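Long-range contact in AtxE2 (Asticcacaulis excentricus, PDB 5TXE), which hydrolyses the isopeptide bond of the threaded lasso peptides astexin-2 and astexin-3, converting them to linear peptides: residues T448-A460 and K640-I654. The protein carries 1 engineered substitution. Residues are numbered along the deposited sequence; the frame is centred on the assembly and turned at random.
Sequences TGDENPILPLATA and KWQPAHRLAVYNRTI
In the alpha/beta-hydrolase domain, the loop running past the catalytic site into helix 454-459 lies along helix 643-662, where R646 grips the backbone of G449 and D450. R646 NE meets D450 O at 2.7 Å, nearly straight (170°) and in both the carbonyl and guanidinium planes; NH2 reaches G449 O less directly, at 3.2 Å, and also bonds K640 O of its own segment. The D450 carboxylate lies off the guanidinium plane, the two groups tilted 25° apart; D450 OD2 sits 3.3 Å from R646 NE, but no N-H points at it, so charge alone joins them. With CG anti to the backbone N (chi1 -170°), D450 turns OD1 to Y650 OH, a hydrogen bond whose 2.4 Å length is doubtfully short, while a water links OD2 to the same hydroxyl. The Y650 ring is sandwiched between P453 CB, a CH-pi contact 3.9 Å from its centroid, and R646 CG on the opposite face. Replacing R646 with a leucine would probably leave the carbonyls of G449 and D450 without these donors and the D450 carboxylate without this countercharge. K640 NZ forms a salt bridge with E451 OE1 (2.9 Å) and also bonds Q605 O. Farther along, I654 packs on P453, P456 and L457. Strand 628-633 lies against K640 and V649, helix 40-44 touches P453 and Y650, and L457 rests on strand 463-467.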
loop_
_atom_site.group_PDB
_atom_site.type_symbol
_atom_site.label_atom_id
_atom_site.label_comp_id
_atom_site.label_asym_id
_atom_site.label_seq_id
_atom_site.Cartn_x
_atom_site.Cartn_y
_atom_site.Cartn_z
ATOM N N THR A 448 -3.029 -5.306 4.788
ATOM C CA THR A 448 -2.932 -3.924 4.361
ATOM C C THR A 448 -2.435 -3.094 5.506
ATOM O O THR A 448 -2.918 -3.199 6.644
ATOM C CB THR A 448 -4.299 -3.402 3.907
ATOM O OG1 THR A 448 -4.761 -4.240 2.852
ATOM C CG2 THR A 448 -4.182 -2.015 3.395
ATOM N N GLY A 449 -1.446 -2.270 5.217
ATOM C CA GLY A 449 -0.830 -1.428 6.254
ATOM C C GLY A 449 0.154 -2.102 7.165
ATOM O O GLY A 449 0.701 -1.481 8.060
ATOM N N ASP A 450 0.399 -3.368 6.936
ATOM C CA ASP A 450 1.335 -4.154 7.732
ATOM C C ASP A 450 1.068 -4.070 9.245
ATOM O O ASP A 450 1.909 -3.617 10.022
ATOM C CB ASP A 450 2.810 -3.787 7.382
ATOM C CG ASP A 450 3.817 -4.780 8.034
ATOM O OD1 ASP A 450 3.326 -5.722 8.734
ATOM O OD2 ASP A 450 5.057 -4.577 7.908
ATOM N N GLU A 451 -0.120 -4.514 9.647
ATOM C CA GLU A 451 -0.588 -4.374 11.022
ATOM C C GLU A 451 -0.856 -5.726 11.686
ATOM O O GLU A 451 -0.929 -5.802 12.914
ATOM C CB GLU A 451 -1.986 -3.752 11.025
ATOM C CG GLU A 451 -2.196 -2.307 11.233
ATOM C CD GLU A 451 -1.601 -1.682 12.510
ATOM O OE1 GLU A 451 -2.336 -1.346 13.540
ATOM O OE2 GLU A 451 -0.392 -1.402 12.354
ATOM N N ASN A 452 -1.166 -6.742 10.891
ATOM C CA ASN A 452 -1.661 -7.989 11.455
ATOM C C ASN A 452 -0.833 -9.133 10.953
ATOM O O ASN A 452 -0.937 -9.490 9.786
ATOM C CB ASN A 452 -3.125 -8.175 11.105
ATOM C CG ASN A 452 -4.012 -7.119 11.780
ATOM O OD1 ASN A 452 -4.327 -7.247 12.948
ATOM N ND2 ASN A 452 -4.361 -6.049 11.040
ATOM N N PRO A 453 -0.014 -9.719 11.824
ATOM C CA PRO A 453 1.132 -10.541 11.377
ATOM C C PRO A 453 0.766 -12.010 10.991
ATOM O O PRO A 453 0.464 -12.847 11.859
ATOM C CB PRO A 453 2.040 -10.509 12.590
ATOM C CG PRO A 453 1.118 -10.423 13.718
ATOM C CD PRO A 453 -0.056 -9.611 13.284
ATOM N N ILE A 454 0.781 -12.300 9.710
ATOM C CA ILE A 454 0.069 -13.459 9.213
ATOM C C ILE A 454 0.808 -14.722 9.594
ATOM O O ILE A 454 0.246 -15.614 10.218
ATOM C CB ILE A 454 -0.095 -13.333 7.689
ATOM C CG1 ILE A 454 -1.165 -12.309 7.423
ATOM C CG2 ILE A 454 -0.498 -14.684 7.067
ATOM C CD1 ILE A 454 -1.168 -11.822 6.009
ATOM N N LEU A 455 2.086 -14.777 9.280
ATOM C CA LEU A 455 2.824 -15.994 9.558
ATOM C C LEU A 455 2.974 -16.216 11.047
ATOM O O LEU A 455 2.739 -17.311 11.505
ATOM C CB LEU A 455 4.178 -15.991 8.796
ATOM C CG LEU A 455 4.082 -15.806 7.245
ATOM C CD1 LEU A 455 5.475 -15.805 6.576
ATOM C CD2 LEU A 455 3.240 -16.916 6.639
ATOM N N PRO A 456 3.349 -15.162 11.835
ATOM C CA PRO A 456 3.344 -15.356 13.265
ATOM C C PRO A 456 2.016 -15.799 13.856
ATOM O O PRO A 456 2.003 -16.596 14.782
ATOM C CB PRO A 456 3.776 -14.005 13.789
ATOM C CG PRO A 456 4.598 -13.414 12.688
ATOM C CD PRO A 456 3.882 -13.838 11.463
ATOM N N LEU A 457 0.882 -15.340 13.319
ATOM C CA LEU A 457 -0.404 -15.842 13.812
ATOM C C LEU A 457 -0.551 -17.368 13.547
ATOM O O LEU A 457 -1.018 -18.138 14.410
ATOM C CB LEU A 457 -1.573 -15.113 13.152
ATOM C CG LEU A 457 -1.965 -13.778 13.782
ATOM C CD1 LEU A 457 -2.875 -12.926 12.913
ATOM C CD2 LEU A 457 -2.605 -14.001 15.114
ATOM N N ALA A 458 -0.182 -17.798 12.347
ATOM C CA ALA A 458 -0.205 -19.220 12.059
ATOM C C ALA A 458 0.766 -19.979 12.992
ATOM O O ALA A 458 0.414 -20.999 13.526
ATOM C CB ALA A 458 0.154 -19.471 10.628
ATOM N N THR A 459 1.958 -19.457 13.188
ATOM C CA THR A 459 2.889 -20.055 14.090
ATOM C C THR A 459 2.284 -20.208 15.480
ATOM O O THR A 459 2.568 -21.159 16.184
ATOM C CB THR A 459 4.179 -19.257 14.122
ATOM O OG1 THR A 459 4.811 -19.327 12.824
ATOM C CG2 THR A 459 5.097 -19.767 15.187
ATOM N N ALA A 460 1.416 -19.315 15.876
ATOM C CA ALA A 460 0.799 -19.410 17.189
ATOM C C ALA A 460 -0.382 -20.335 17.260
ATOM O O ALA A 460 -1.043 -20.362 18.304
ATOM C CB ALA A 460 0.346 -18.030 17.631
ATOM N N LYS A 640 1.398 2.774 10.156
ATOM C CA LYS A 640 2.405 3.046 11.169
ATOM C C LYS A 640 3.781 2.870 10.594
ATOM O O LYS A 640 3.943 2.096 9.712
ATOM C CB LYS A 640 2.220 2.206 12.420
ATOM C CG LYS A 640 0.928 2.504 13.136
ATOM C CD LYS A 640 0.718 1.563 14.301
ATOM C CE LYS A 640 -0.567 1.855 15.051
ATOM N NZ LYS A 640 -1.784 1.383 14.324
ATOM N N TRP A 641 4.737 3.666 11.065
ATOM C CA TRP A 641 6.060 3.707 10.459
ATOM C C TRP A 641 7.168 3.336 11.441
ATOM O O TRP A 641 8.276 2.961 11.014
ATOM C CB TRP A 641 6.284 5.101 9.861
ATOM C CG TRP A 641 6.397 6.198 10.831
ATOM C CD1 TRP A 641 5.380 6.850 11.425
ATOM C CD2 TRP A 641 7.628 6.864 11.277
ATOM N NE1 TRP A 641 5.889 7.853 12.261
ATOM C CE2 TRP A 641 7.259 7.859 12.182
ATOM C CE3 TRP A 641 8.986 6.682 11.005
ATOM C CZ2 TRP A 641 8.193 8.696 12.810
ATOM C CZ3 TRP A 641 9.920 7.501 11.640
ATOM C CH2 TRP A 641 9.508 8.509 12.525
ATOM N N GLN A 642 6.911 3.420 12.762
ATOM C CA GLN A 642 7.989 3.209 13.735
ATOM C C GLN A 642 8.099 1.733 14.097
ATOM O O GLN A 642 7.124 1.106 14.489
ATOM C CB GLN A 642 7.806 4.054 14.998
ATOM C CG GLN A 642 7.694 5.551 14.741
ATOM C CD GLN A 642 7.659 6.364 16.027
ATOM O OE1 GLN A 642 8.372 6.091 16.961
ATOM N NE2 GLN A 642 6.805 7.331 16.068
ATOM N N PRO A 643 9.279 1.145 13.880
ATOM C CA PRO A 643 9.411 -0.296 14.056
ATOM C C PRO A 643 9.023 -0.820 15.432
ATOM O O PRO A 643 8.439 -1.916 15.513
ATOM C CB PRO A 643 10.885 -0.538 13.802
ATOM C CG PRO A 643 11.263 0.564 12.840
ATOM C CD PRO A 643 10.509 1.748 13.347
ATOM N N ALA A 644 9.339 -0.083 16.507
ATOM C CA ALA A 644 8.966 -0.558 17.845
ATOM C C ALA A 644 7.461 -0.614 17.965
ATOM O O ALA A 644 6.894 -1.518 18.571
ATOM C CB ALA A 644 9.546 0.340 18.925
ATOM N N HIS A 645 6.817 0.361 17.354
ATOM C CA HIS A 645 5.367 0.374 17.403
ATOM C C HIS A 645 4.775 -0.823 16.679
ATOM O O HIS A 645 3.797 -1.431 17.154
ATOM C CB HIS A 645 4.816 1.625 16.778
ATOM C CG HIS A 645 5.074 2.853 17.555
ATOM N ND1 HIS A 645 4.848 4.111 17.043
ATOM C CD2 HIS A 645 5.502 3.029 18.823
ATOM C CE1 HIS A 645 5.144 5.009 17.962
ATOM N NE2 HIS A 645 5.602 4.377 19.030
ATOM N N ARG A 646 5.287 -1.093 15.488
ATOM C CA ARG A 646 4.762 -2.211 14.691
ATOM C C ARG A 646 4.926 -3.492 15.435
ATOM O O ARG A 646 4.006 -4.294 15.501
ATOM C CB ARG A 646 5.462 -2.280 13.353
ATOM C CG ARG A 646 5.149 -3.538 12.501
ATOM C CD ARG A 646 5.464 -3.325 11.010
ATOM N NE ARG A 646 4.400 -2.535 10.384
ATOM C CZ ARG A 646 4.475 -1.251 10.053
ATOM N NH1 ARG A 646 5.621 -0.539 10.157
ATOM N NH2 ARG A 646 3.381 -0.663 9.599
ATOM N N LEU A 647 6.089 -3.700 16.051
ATOM C CA LEU A 647 6.297 -4.918 16.792
ATOM C C LEU A 647 5.331 -5.063 17.945
ATOM O O LEU A 647 4.848 -6.142 18.236
ATOM C CB LEU A 647 7.755 -4.990 17.284
ATOM C CG LEU A 647 8.079 -6.225 18.135
ATOM C CD1 LEU A 647 7.818 -7.485 17.356
ATOM C CD2 LEU A 647 9.547 -6.233 18.597
ATOM N N ALA A 648 5.055 -3.948 18.625
ATOM C CA ALA A 648 4.160 -3.941 19.762
ATOM C C ALA A 648 2.725 -4.189 19.300
ATOM O O ALA A 648 2.002 -4.888 19.936
ATOM C CB ALA A 648 4.265 -2.608 20.444
ATOM N N VAL A 649 2.356 -3.666 18.150
ATOM C CA VAL A 649 1.069 -3.957 17.561
ATOM C C VAL A 649 0.919 -5.473 17.236
ATOM O O VAL A 649 -0.051 -6.107 17.633
ATOM C CB VAL A 649 0.881 -3.136 16.291
ATOM C CG1 VAL A 649 -0.361 -3.599 15.495
ATOM C CG2 VAL A 649 0.671 -1.688 16.673
ATOM N N TYR A 650 1.908 -6.028 16.524
ATOM C CA TYR A 650 1.972 -7.462 16.241
ATOM C C TYR A 650 1.750 -8.274 17.498
ATOM O O TYR A 650 0.903 -9.173 17.534
ATOM C CB TYR A 650 3.330 -7.868 15.705
ATOM C CG TYR A 650 3.676 -7.520 14.270
ATOM C CD1 TYR A 650 2.764 -6.959 13.369
ATOM C CD2 TYR A 650 4.954 -7.795 13.789
ATOM C CE1 TYR A 650 3.137 -6.640 12.053
ATOM C CE2 TYR A 650 5.313 -7.540 12.471
ATOM C CZ TYR A 650 4.410 -6.984 11.604
ATOM O OH TYR A 650 4.834 -6.805 10.330
ATOM N N ASN A 651 2.503 -7.963 18.545
ATOM C CA ASN A 651 2.463 -8.790 19.762
ATOM C C ASN A 651 1.169 -8.671 20.529
ATOM O O ASN A 651 0.668 -9.664 21.046
ATOM C CB ASN A 651 3.593 -8.426 20.689
ATOM C CG ASN A 651 4.897 -9.051 20.250
ATOM O OD1 ASN A 651 4.915 -10.166 19.799
ATOM N ND2 ASN A 651 5.979 -8.350 20.410
ATOM N N ARG A 652 0.611 -7.467 20.608
ATOM C CA ARG A 652 -0.613 -7.325 21.317
ATOM C C ARG A 652 -1.778 -7.968 20.537
ATOM O O ARG A 652 -2.758 -8.432 21.121
ATOM C CB ARG A 652 -0.880 -5.849 21.593
ATOM C CG ARG A 652 -2.017 -5.642 22.583
ATOM C CD ARG A 652 -2.271 -4.143 22.793
ATOM N NE ARG A 652 -1.304 -3.511 23.697
ATOM C CZ ARG A 652 -0.325 -2.696 23.323
ATOM N NH1 ARG A 652 -0.107 -2.447 22.091
ATOM N NH2 ARG A 652 0.480 -2.167 24.230
ATOM N N THR A 653 -1.728 -7.890 19.222
ATOM C CA THR A 653 -2.777 -8.455 18.453
ATOM C C THR A 653 -2.765 -9.999 18.563
ATOM O O THR A 653 -3.813 -10.609 18.696
ATOM C CB THR A 653 -2.653 -8.034 17.001
ATOM O OG1 THR A 653 -3.135 -6.707 16.903
ATOM C CG2 THR A 653 -3.502 -8.916 16.106
ATOM N N ILE A 654 -1.577 -10.609 18.577
ATOM C CA ILE A 654 -1.475 -12.049 18.841
ATOM C C ILE A 654 -1.965 -12.367 20.236
ATOM O O ILE A 654 -2.743 -13.305 20.422
ATOM C CB ILE A 654 -0.058 -12.552 18.641
ATOM C CG1 ILE A 654 0.265 -12.520 17.171
ATOM C CG2 ILE A 654 0.119 -13.980 19.118
ATOM C CD1 ILE A 654 1.737 -12.669 16.870
HETATM O O HOH W 1 0.073 0.265 10.071
HETATM O O HOH W 2 7.006 -6.139 8.722
HETATM O O HOH W 3 -3.092 -5.461 14.567
#